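Local coordinates for protein flavin prenyltransferase UbiX (Methanocaldococcus jannaschii, PDB 6M8V) that probably transfers a dimethylallyl group from dimethylallyl phosphate to reduced FMN, making the prenylated flavin cofactor used by UbiD decarboxylases, at residues A[27-32]-A[54-59]; A[77-82]-A[113-118]; A[21-26]-A[171-176]; A[141-146]-A[165-170]. All blocks are in the same frame, centred on the assembly; numbering follows the deposited sequence.

How the contacts relate
Contact 3 closes the widest loop. It ties the end of helix 13-22 near the N terminus to the tail that follows helix 156-171. The other three contacts are nested inside that loop, in series and without crossing. Contact 1 pairs strand 28-33 with strand 58-61 and closes the loop through helices 35-45 and 50-53. Contact 2 pairs the inner strands 78-84 and 114-119 of the same parallel sheet and closes the loop through helices 86-94 and 100-110. Contact 4 closes the short loop from strand 141-142 into helix 156-171. Contacts 2 and 4 touch where Ile116 meets Ile170, and contacts 3 and 4 share the end of that helix. Contacts 1 and 2 do not touch.

Contact 1 (A[27-32]-A[54-59])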
# COMPACT_ATOMS: atom_id res chain seq x y z
N ALA A 27 -13.57 -41.30 -0.65
CA ALA A 27 -12.25 -40.68 -0.59
C ALA A 27 -11.51 -41.20 0.64
O ALA A 27 -12.13 -41.60 1.63
CB ALA A 27 -12.34 -39.15 -0.53
N GLU A 28 -10.18 -41.19 0.55
CA GLU A 28 -9.33 -41.47 1.71
C GLU A 28 -9.31 -40.22 2.57
O GLU A 28 -8.79 -39.17 2.16
CB GLU A 28 -7.93 -41.87 1.27
CG GLU A 28 -7.06 -42.39 2.41
CD GLU A 28 -5.60 -42.53 2.02
OE1 GLU A 28 -4.73 -42.55 2.93
OE2 GLU A 28 -5.31 -42.61 0.81
N VAL A 29 -9.86 -40.31 3.77
CA VAL A 29 -10.08 -39.16 4.63
C VAL A 29 -9.17 -39.27 5.84
O VAL A 29 -9.21 -40.26 6.58
CB VAL A 29 -11.55 -39.05 5.06
CG1 VAL A 29 -11.73 -37.93 6.06
CG2 VAL A 29 -12.44 -38.83 3.83
N ASN A 30 -8.33 -38.25 6.03
CA ASN A 30 -7.56 -38.09 7.26
C ASN A 30 -8.21 -37.00 8.10
O ASN A 30 -8.59 -35.95 7.58
CB ASN A 30 -6.10 -37.74 6.96
CG ASN A 30 -5.35 -38.90 6.32
OD1 ASN A 30 -5.94 -39.73 5.63
ND2 ASN A 30 -4.04 -38.94 6.53
N LEU A 31 -8.34 -37.26 9.40
CA LEU A 31 -9.10 -36.41 10.30
C LEU A 31 -8.22 -35.89 11.42
O LEU A 31 -7.44 -36.65 12.00
CB LEU A 31 -10.30 -37.17 10.88
CG LEU A 31 -11.24 -36.46 11.86
CD1 LEU A 31 -11.95 -35.28 11.21
CD2 LEU A 31 -12.24 -37.46 12.40
N ILE A 32 -8.34 -34.60 11.70
CA ILE A 32 -7.72 -33.97 12.87
C ILE A 32 -8.80 -33.16 13.57
O ILE A 32 -9.55 -32.43 12.92
CB ILE A 32 -6.53 -33.07 12.48
CG1 ILE A 32 -5.64 -33.76 11.44
CG2 ILE A 32 -5.73 -32.69 13.72
CD1 ILE A 32 -4.69 -32.81 10.73
N LYS A 54 -14.23 -42.25 14.27
CA LYS A 54 -14.33 -43.51 13.53
C LYS A 54 -14.80 -43.33 12.09
O LYS A 54 -14.77 -44.30 11.34
CB LYS A 54 -15.28 -44.48 14.24
CG LYS A 54 -16.49 -43.84 14.91
CD LYS A 54 -17.52 -44.87 15.33
CE LYS A 54 -16.97 -45.83 16.38
NZ LYS A 54 -17.06 -45.27 17.75
N LEU A 55 -15.22 -42.13 11.68
CA LEU A 55 -15.69 -41.95 10.31
C LEU A 55 -14.57 -41.68 9.32
O LEU A 55 -14.85 -41.47 8.14
CB LEU A 55 -16.71 -40.82 10.23
CG LEU A 55 -17.73 -40.75 11.37
CD1 LEU A 55 -18.59 -39.51 11.23
CD2 LEU A 55 -18.58 -42.02 11.38
N ALA A 56 -13.32 -41.68 9.77
CA ALA A 56 -12.19 -41.34 8.92
C ALA A 56 -11.30 -42.56 8.68
O ALA A 56 -11.23 -43.46 9.52
CB ALA A 56 -11.36 -40.22 9.54
N THR A 57 -10.62 -42.56 7.54
CA THR A 57 -9.64 -43.61 7.25
C THR A 57 -8.41 -43.50 8.14
O THR A 57 -7.70 -44.49 8.32
CB THR A 57 -9.23 -43.56 5.78
OG1 THR A 57 -10.39 -43.31 4.97
CG2 THR A 57 -8.60 -44.88 5.36
N ASP A 58 -8.13 -42.32 8.69
CA ASP A 58 -7.03 -42.13 9.62
C ASP A 58 -7.33 -40.94 10.51
O ASP A 58 -8.05 -40.02 10.11
CB ASP A 58 -5.70 -41.90 8.89
CG ASP A 58 -5.01 -43.19 8.51
OD1 ASP A 58 -5.04 -44.14 9.33
OD2 ASP A 58 -4.43 -43.24 7.41
N TYR A 59 -6.79 -40.97 11.72
CA TYR A 59 -6.93 -39.88 12.67
C TYR A 59 -5.56 -39.54 13.25
O TYR A 59 -4.74 -40.43 13.47
CB TYR A 59 -7.90 -40.24 13.81
CG TYR A 59 -7.98 -39.17 14.89
CD1 TYR A 59 -8.79 -38.06 14.73
CD2 TYR A 59 -7.22 -39.27 16.05
CE1 TYR A 59 -8.86 -37.07 15.70
CE2 TYR A 59 -7.28 -38.29 17.03
CZ TYR A 59 -8.10 -37.19 16.85
OH TYR A 59 -8.17 -36.22 17.82
O HOH W 1 -13.07 -42.33 4.64
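Leu31 packs on Ala56 and Tyr59 where strand 28-33 pairs with strand 58-61, the outermost strand of this chain's sheet. Its CB lies 3.5 Å from CB of Ala56, a tight fit. The CG of Leu31 stands anti to the backbone N (chi1 180°) and reaches CD1 of Tyr59 at 4.1 Å. CD1 of the Tyr59 ring also comes within 3.4 Å of O of Leu31. The Tyr59 OH is bonded to Glu61, and the ring meets Trp49. Replacing Tyr59 by alanine is likely to strip cover from one side of Leu31 and leave Glu61 without its hydroxyl partner.

OG1 of Thr57 lies beside its own backbone N (chi1 -41°). There it takes a nearly straight bond from Val29 N (3.3 Å, 170°). A water joins the same OG1 to O of Ala27. The parallel ladder follows, with Asp58 N on Val29 O and Leu31 N on Asp58 O (2.9 Å). On the other face Asn30 and Asp58 lie side by side, amide and carboxylate planes almost perpendicular. Asn30 OD1 is buried with no polar partner. The chemistry is thus mixed: a threonine hydroxyl extends the strand pairing at its start, a water bridges beside it, and apolar groups cover one face.

Contact 2 (A[77-82]-A[113-118])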
# COMPACT_ATOMS: atom_id res chain seq x y z
N ASP A 77 -4.40 -34.45 -1.44
CA ASP A 77 -5.08 -33.71 -2.50
C ASP A 77 -5.76 -32.44 -2.03
O ASP A 77 -5.77 -31.44 -2.76
CB ASP A 77 -6.11 -34.61 -3.19
CG ASP A 77 -5.46 -35.73 -3.97
OD1 ASP A 77 -4.57 -35.45 -4.80
OD2 ASP A 77 -5.84 -36.90 -3.75
N ALA A 78 -6.33 -32.43 -0.82
CA ALA A 78 -7.11 -31.28 -0.38
C ALA A 78 -7.19 -31.26 1.13
O ALA A 78 -7.15 -32.31 1.79
CB ALA A 78 -8.51 -31.29 -0.99
N VAL A 79 -7.32 -30.05 1.67
CA VAL A 79 -7.57 -29.82 3.09
C VAL A 79 -8.90 -29.09 3.22
O VAL A 79 -9.17 -28.16 2.46
CB VAL A 79 -6.45 -29.00 3.74
CG1 VAL A 79 -6.70 -28.84 5.24
CG2 VAL A 79 -5.11 -29.65 3.49
N VAL A 80 -9.72 -29.52 4.17
CA VAL A 80 -10.96 -28.83 4.49
C VAL A 80 -10.96 -28.53 5.98
O VAL A 80 -10.92 -29.45 6.80
CB VAL A 80 -12.21 -29.64 4.11
CG1 VAL A 80 -13.46 -28.77 4.26
CG2 VAL A 80 -12.10 -30.17 2.69
N VAL A 81 -10.98 -27.25 6.32
CA VAL A 81 -11.09 -26.81 7.70
C VAL A 81 -12.55 -26.44 7.92
O VAL A 81 -13.01 -25.39 7.46
CB VAL A 81 -10.14 -25.65 8.00
CG1 VAL A 81 -10.08 -25.39 9.50
CG2 VAL A 81 -8.75 -25.95 7.45
N VAL A 82 -13.28 -27.31 8.62
CA VAL A 82 -14.71 -27.14 8.82
C VAL A 82 -15.11 -27.59 10.22
O VAL A 82 -14.82 -28.73 10.61
CB VAL A 82 -15.52 -27.91 7.76
CG1 VAL A 82 -15.03 -29.36 7.65
CG2 VAL A 82 -16.99 -27.87 8.09
N ARG A 113 -1.51 -27.30 -2.97
CA ARG A 113 -2.63 -28.22 -2.88
C ARG A 113 -3.88 -27.45 -2.44
O ARG A 113 -3.80 -26.40 -1.81
CB ARG A 113 -2.32 -29.36 -1.91
CG ARG A 113 -1.09 -30.17 -2.32
CD ARG A 113 -0.53 -31.02 -1.19
NE ARG A 113 0.77 -31.59 -1.55
CZ ARG A 113 1.54 -32.28 -0.71
NH1 ARG A 113 1.15 -32.49 0.54
NH2 ARG A 113 2.71 -32.77 -1.12
N LYS A 114 -5.04 -28.00 -2.79
CA LYS A 114 -6.29 -27.29 -2.56
C LYS A 114 -6.57 -27.13 -1.07
O LYS A 114 -6.51 -28.09 -0.30
CB LYS A 114 -7.44 -28.04 -3.24
CG LYS A 114 -8.81 -27.45 -2.98
CD LYS A 114 -9.86 -28.13 -3.83
CE LYS A 114 -9.68 -27.82 -5.31
NZ LYS A 114 -10.70 -28.52 -6.14
N LEU A 115 -6.89 -25.90 -0.66
CA LEU A 115 -7.18 -25.58 0.73
C LEU A 115 -8.54 -24.90 0.80
O LEU A 115 -8.74 -23.83 0.21
CB LEU A 115 -6.09 -24.68 1.32
CG LEU A 115 -6.30 -24.09 2.73
CD1 LEU A 115 -6.50 -25.19 3.76
CD2 LEU A 115 -5.12 -23.18 3.12
N ILE A 116 -9.46 -25.51 1.54
CA ILE A 116 -10.80 -24.98 1.77
C ILE A 116 -10.93 -24.66 3.25
O ILE A 116 -10.67 -25.52 4.10
CB ILE A 116 -11.89 -25.99 1.35
CG1 ILE A 116 -11.74 -26.38 -0.12
CG2 ILE A 116 -13.28 -25.42 1.66
CD1 ILE A 116 -12.66 -27.52 -0.54
N ILE A 117 -11.36 -23.44 3.56
CA ILE A 117 -11.60 -23.04 4.94
C ILE A 117 -13.02 -22.51 5.04
O ILE A 117 -13.51 -21.84 4.13
CB ILE A 117 -10.59 -21.98 5.43
CG1 ILE A 117 -10.66 -20.72 4.58
CG2 ILE A 117 -9.18 -22.54 5.39
CD1 ILE A 117 -9.96 -19.52 5.19
N MET A 118 -13.69 -22.82 6.15
CA MET A 118 -15.09 -22.46 6.37
C MET A 118 -15.21 -21.68 7.68
O MET A 118 -15.66 -22.22 8.70
CB MET A 118 -15.97 -23.71 6.39
CG MET A 118 -15.63 -24.66 5.26
SD MET A 118 -16.88 -25.91 4.95
CE MET A 118 -18.28 -24.91 4.46
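Val79 lies alongside Leu115, the two side chains pointing the same way from neighbouring strands. CD1 of Leu115 rests 3.8 Å from CB of Val79. With CG of Leu115 anti to the backbone N (chi1 172°), a chi2 near 60° brings CD1 beside the valine. Farther along this face Val81 and Ile117 repeat the side-by-side arrangement, with CG2 of Val81 4.0 Å from CG2 of Ile117. Helix 100-110 covers Val81 and Leu115 through Cys105.

The other face carries Ala78, Val80, Lys114 and Ile116. CG2 of Val80 meets CD1 of Ile116 at 4.2 Å, and Leu171 of helix 156-171 packs on Ile116. Lys114 leads its amine away to O of Ile170. At the far end the sulfur of Met118 sits 3.7 Å from CG2 of Val82.

Between the faces runs a regular parallel ladder. Val79 N binds Lys114 O, Ile116 N binds Val79 O at 2.8 Å, Val81 N binds Ile116 O at 2.8 Å and Met118 N binds Val81 O. The first three are close to straight. Backbone polarity is therefore spent between the strands, and mostly aliphatic groups line both faces, with Lys114 at one end, as expected for the centre of a Rossmann-like flavoprotein sheet.

Contact 3 (A[21-26]-A[171-176])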
# COMPACT_ATOMS: atom_id res chain seq x y z
N GLU A 21 -19.34 -38.25 6.70
CA GLU A 21 -20.09 -39.45 6.34
C GLU A 21 -20.40 -39.52 4.85
O GLU A 21 -20.39 -40.61 4.28
CB GLU A 21 -21.37 -39.57 7.17
CG GLU A 21 -22.23 -38.32 7.29
CD GLU A 21 -23.16 -38.40 8.49
OE1 GLU A 21 -22.75 -38.95 9.53
OE2 GLU A 21 -24.32 -37.93 8.38
N VAL A 22 -20.64 -38.38 4.19
CA VAL A 22 -20.79 -38.42 2.74
C VAL A 22 -19.47 -38.69 2.03
O VAL A 22 -19.48 -39.06 0.85
CB VAL A 22 -21.43 -37.13 2.19
CG1 VAL A 22 -22.74 -36.83 2.90
CG2 VAL A 22 -20.46 -35.96 2.30
N LEU A 23 -18.34 -38.54 2.71
CA LEU A 23 -17.03 -38.84 2.14
C LEU A 23 -16.55 -40.25 2.44
O LEU A 23 -15.51 -40.65 1.90
CB LEU A 23 -15.98 -37.84 2.66
CG LEU A 23 -15.92 -36.46 1.99
CD1 LEU A 23 -14.82 -35.64 2.63
CD2 LEU A 23 -15.67 -36.63 0.51
N LYS A 24 -17.29 -40.98 3.29
CA LYS A 24 -16.80 -42.23 3.87
C LYS A 24 -16.27 -43.19 2.81
O LYS A 24 -15.16 -43.70 2.92
CB LYS A 24 -17.90 -42.92 4.67
CG LYS A 24 -17.44 -44.18 5.43
CD LYS A 24 -15.97 -44.09 5.84
CE LYS A 24 -15.67 -44.81 7.11
NZ LYS A 24 -16.04 -46.25 6.95
N ASP A 25 -17.08 -43.47 1.80
CA ASP A 25 -16.73 -44.49 0.82
C ASP A 25 -16.36 -43.87 -0.53
O ASP A 25 -16.38 -44.57 -1.55
CB ASP A 25 -17.87 -45.50 0.67
CG ASP A 25 -18.03 -46.39 1.90
OD1 ASP A 25 -17.02 -46.93 2.40
OD2 ASP A 25 -19.17 -46.56 2.38
N ARG A 26 -16.02 -42.58 -0.55
CA ARG A 26 -15.66 -41.91 -1.79
C ARG A 26 -14.28 -41.27 -1.77
O ARG A 26 -13.86 -40.74 -2.81
CB ARG A 26 -16.71 -40.84 -2.14
CG ARG A 26 -17.60 -41.22 -3.31
CD ARG A 26 -18.69 -40.19 -3.54
NE ARG A 26 -19.61 -40.10 -2.41
CZ ARG A 26 -20.69 -39.33 -2.39
NH1 ARG A 26 -21.01 -38.59 -3.44
NH2 ARG A 26 -21.47 -39.31 -1.31
N LEU A 171 -14.60 -29.65 -4.14
CA LEU A 171 -13.64 -30.75 -4.17
C LEU A 171 -13.63 -31.48 -5.51
O LEU A 171 -12.73 -32.29 -5.74
CB LEU A 171 -13.94 -31.73 -3.04
CG LEU A 171 -13.68 -31.22 -1.62
CD1 LEU A 171 -14.42 -32.06 -0.59
CD2 LEU A 171 -12.19 -31.21 -1.33
N GLY A 172 -14.60 -31.22 -6.38
CA GLY A 172 -14.71 -31.98 -7.61
C GLY A 172 -15.38 -33.32 -7.46
O GLY A 172 -15.17 -34.20 -8.30
N ILE A 173 -16.18 -33.50 -6.42
CA ILE A 173 -16.86 -34.76 -6.14
C ILE A 173 -18.31 -34.62 -6.55
O ILE A 173 -19.04 -33.78 -6.01
CB ILE A 173 -16.72 -35.16 -4.66
CG1 ILE A 173 -15.24 -35.31 -4.30
CG2 ILE A 173 -17.48 -36.44 -4.37
CD1 ILE A 173 -14.99 -35.65 -2.86
N ASP A 174 -18.74 -35.44 -7.51
CA ASP A 174 -20.13 -35.43 -7.96
C ASP A 174 -21.06 -35.85 -6.84
O ASP A 174 -20.80 -36.83 -6.13
CB ASP A 174 -20.31 -36.37 -9.15
CG ASP A 174 -20.07 -35.69 -10.49
OD1 ASP A 174 -20.65 -36.14 -11.49
OD2 ASP A 174 -19.29 -34.72 -10.53
N ASN A 175 -22.16 -35.12 -6.68
CA ASN A 175 -23.12 -35.44 -5.63
C ASN A 175 -24.49 -34.89 -6.02
O ASN A 175 -24.60 -33.98 -6.85
CB ASN A 175 -22.69 -34.87 -4.28
CG ASN A 175 -22.84 -33.36 -4.22
OD1 ASN A 175 -23.89 -32.85 -3.81
ND2 ASN A 175 -21.81 -32.64 -4.63
N SER A 176 -25.52 -35.45 -5.39
CA SER A 176 -26.89 -34.97 -5.51
C SER A 176 -27.46 -34.62 -4.14
O SER A 176 -28.64 -34.85 -3.85
CB SER A 176 -27.77 -35.99 -6.22
OG SER A 176 -27.64 -37.28 -5.64
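CD2 of Leu23 meets CD1 of Ile173 at 3.6 Å in an apolar contact, the side chains crossing at about a right angle. Ile173 holds CG1 anti to its carbonyl carbon (chi1 -60°), which sends CD1 to the leucine and leaves CG2 for the arginine. That CG2 lies 4.0 Å from CD of Arg26, so one isoleucine is touched by both a leucine and an arginine stem. Ile3 of strand 2-7 also packs on Leu23 and Ile173, and Leu168 of helix 156-171 covers Leu23.

The polar contact belongs to Arg26. Its chain bends at chi3 and brings the guanidinium to the tail. O of Asp174 lies at the edge of that group, near its plane, with NH1 3.2 Å away. The same NH1 is 4.2 Å from CB of Asn175.

Within the tail, Asn175 holds the backbone in place. Its ND2 donates a nearly straight bond to O of Ile173 (3.3 Å, 168°), which lies almost in the amide plane. OD1 accepts from N of Leu177, and ND2 has weak further bonds to Gly165 and Asp169 of helix 156-171. These weak bonds tie the tail loosely to the helix it has just left.

Gly172 is the first residue to leave helical angles. It takes a positive phi (81°), and two bonds run back into the last turn. The arrangement is a Schellman motif, after which the chain runs past Leu23 and Arg26, just after helix 13-22, at the protein surface.

Contact 4 (A[141-146]-A[165-170]); sequences IVMPPI and GRVLDI
Ile141 begins the contact by setting CG2 against CG2 of Ile170, 4.0 Å away. CD1 of Ile141 touches the same methyl of Ile170 at 4.1 Å. The two side chains lie alongside, pointing opposite ways. The backbone of Ile141 pairs with Leu115 and Ile117 of strand 114-119, and that of Val142 bonds to a second subunit.

Met143 carries most of the contact. Its CG is anti to the backbone N (chi1 -155°) and the rest of the chain is extended, so it reaches straight to the helix. Its methyl CE ends 3.5 Å from CB of Arg166 and 3.8 Å from CG1 of Ile170. CE also lies 3.6 Å from O of Arg166, on the helix backbone. The sulfur SD lies 4.2 Å from CG2 of Val167. Met122 of the second subunit packs on the same methionine. Cutting Met143 back to alanine would probably open a gap between strand and helix and leave the base of the Arg166 side chain less firmly backed.

Arg166, predicted to bind dimethylallyl phosphate, bends at chi2 and chi3, which brings its guanidinium to Asp169. Its NH1 forms a salt bridge with OD2 of Asp169 (3.2 Å), almost in the guanidinium plane. NH2 pairs with Glu111 of a third subunit and with O of Met122 of the second. A bound phosphate, probably from the crystallisation liquor, lies about 4 Å from the side chain. Apolar packing backs the base of the arginine side chain, while carboxylates of two chains hold its charged end, consistent with an anion-binding role at a subunit junction.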
# COMPACT_ATOMS: atom_id res chain seq x y z
N ILE A 141 -9.73 -21.42 -0.90
CA ILE A 141 -11.15 -21.25 -1.15
C ILE A 141 -11.81 -20.90 0.18
O ILE A 141 -11.96 -21.76 1.05
CB ILE A 141 -11.77 -22.50 -1.79
CG1 ILE A 141 -11.16 -22.75 -3.17
CG2 ILE A 141 -13.28 -22.35 -1.91
CD1 ILE A 141 -10.27 -23.96 -3.26
N VAL A 142 -12.21 -19.65 0.34
CA VAL A 142 -12.75 -19.16 1.60
C VAL A 142 -14.26 -19.31 1.54
O VAL A 142 -14.93 -18.65 0.75
CB VAL A 142 -12.34 -17.71 1.87
CG1 VAL A 142 -13.01 -17.20 3.14
CG2 VAL A 142 -10.81 -17.61 1.99
N MET A 143 -14.80 -20.18 2.40
CA MET A 143 -16.16 -20.68 2.24
C MET A 143 -16.87 -20.76 3.58
O MET A 143 -17.16 -21.84 4.09
CB MET A 143 -16.11 -22.06 1.58
CG MET A 143 -17.35 -22.44 0.84
SD MET A 143 -17.12 -24.04 0.06
CE MET A 143 -18.63 -24.14 -0.89
N PRO A 144 -17.19 -19.61 4.18
CA PRO A 144 -18.01 -19.63 5.40
C PRO A 144 -19.33 -20.33 5.14
O PRO A 144 -19.92 -20.17 4.06
CB PRO A 144 -18.22 -18.14 5.73
CG PRO A 144 -17.77 -17.39 4.52
CD PRO A 144 -16.78 -18.24 3.81
N PRO A 145 -19.82 -21.12 6.09
CA PRO A 145 -21.08 -21.85 5.86
C PRO A 145 -22.28 -20.92 5.84
O PRO A 145 -22.84 -20.57 6.88
CB PRO A 145 -21.14 -22.83 7.04
CG PRO A 145 -20.35 -22.15 8.14
CD PRO A 145 -19.27 -21.35 7.44
N ILE A 146 -22.66 -20.48 4.64
CA ILE A 146 -23.75 -19.54 4.46
C ILE A 146 -24.81 -20.21 3.59
O ILE A 146 -24.77 -20.11 2.36
CB ILE A 146 -23.26 -18.23 3.84
CG1 ILE A 146 -22.00 -17.75 4.56
CG2 ILE A 146 -24.34 -17.17 3.92
CD1 ILE A 146 -21.39 -16.50 4.00
N GLY A 165 -22.90 -30.34 0.24
CA GLY A 165 -22.88 -30.55 -1.20
C GLY A 165 -22.02 -29.54 -1.93
O GLY A 165 -21.29 -29.88 -2.87
N ARG A 166 -22.08 -28.27 -1.50
CA ARG A 166 -21.24 -27.24 -2.10
C ARG A 166 -19.76 -27.51 -1.83
O ARG A 166 -18.91 -27.27 -2.70
CB ARG A 166 -21.64 -25.87 -1.57
CG ARG A 166 -23.03 -25.44 -1.97
CD ARG A 166 -23.13 -25.26 -3.47
NE ARG A 166 -22.53 -23.99 -3.89
CZ ARG A 166 -21.80 -23.84 -4.99
NH1 ARG A 166 -21.58 -24.88 -5.79
NH2 ARG A 166 -21.30 -22.65 -5.29
N VAL A 167 -19.43 -28.03 -0.64
CA VAL A 167 -18.05 -28.40 -0.36
C VAL A 167 -17.59 -29.50 -1.31
O VAL A 167 -16.49 -29.44 -1.87
CB VAL A 167 -17.89 -28.82 1.11
CG1 VAL A 167 -16.53 -29.47 1.33
CG2 VAL A 167 -18.06 -27.62 2.02
N LEU A 168 -18.43 -30.52 -1.51
CA LEU A 168 -18.08 -31.57 -2.46
C LEU A 168 -17.96 -31.02 -3.87
O LEU A 168 -17.08 -31.44 -4.64
CB LEU A 168 -19.11 -32.70 -2.41
CG LEU A 168 -19.23 -33.50 -1.11
CD1 LEU A 168 -20.23 -34.65 -1.25
CD2 LEU A 168 -17.87 -34.02 -0.66
N ASP A 169 -18.82 -30.07 -4.24
CA ASP A 169 -18.68 -29.39 -5.53
C ASP A 169 -17.28 -28.81 -5.71
O ASP A 169 -16.64 -29.03 -6.74
CB ASP A 169 -19.74 -28.29 -5.66
CG ASP A 169 -21.14 -28.83 -5.84
OD1 ASP A 169 -21.27 -30.01 -6.22
OD2 ASP A 169 -22.11 -28.07 -5.61
N ILE A 170 -16.80 -28.07 -4.70
CA ILE A 170 -15.47 -27.46 -4.76
C ILE A 170 -14.39 -28.53 -4.81
O ILE A 170 -13.35 -28.34 -5.46
CB ILE A 170 -15.27 -26.51 -3.56
CG1 ILE A 170 -16.25 -25.33 -3.64
CG2 ILE A 170 -13.86 -25.99 -3.51
CD1 ILE A 170 -15.94 -24.36 -4.77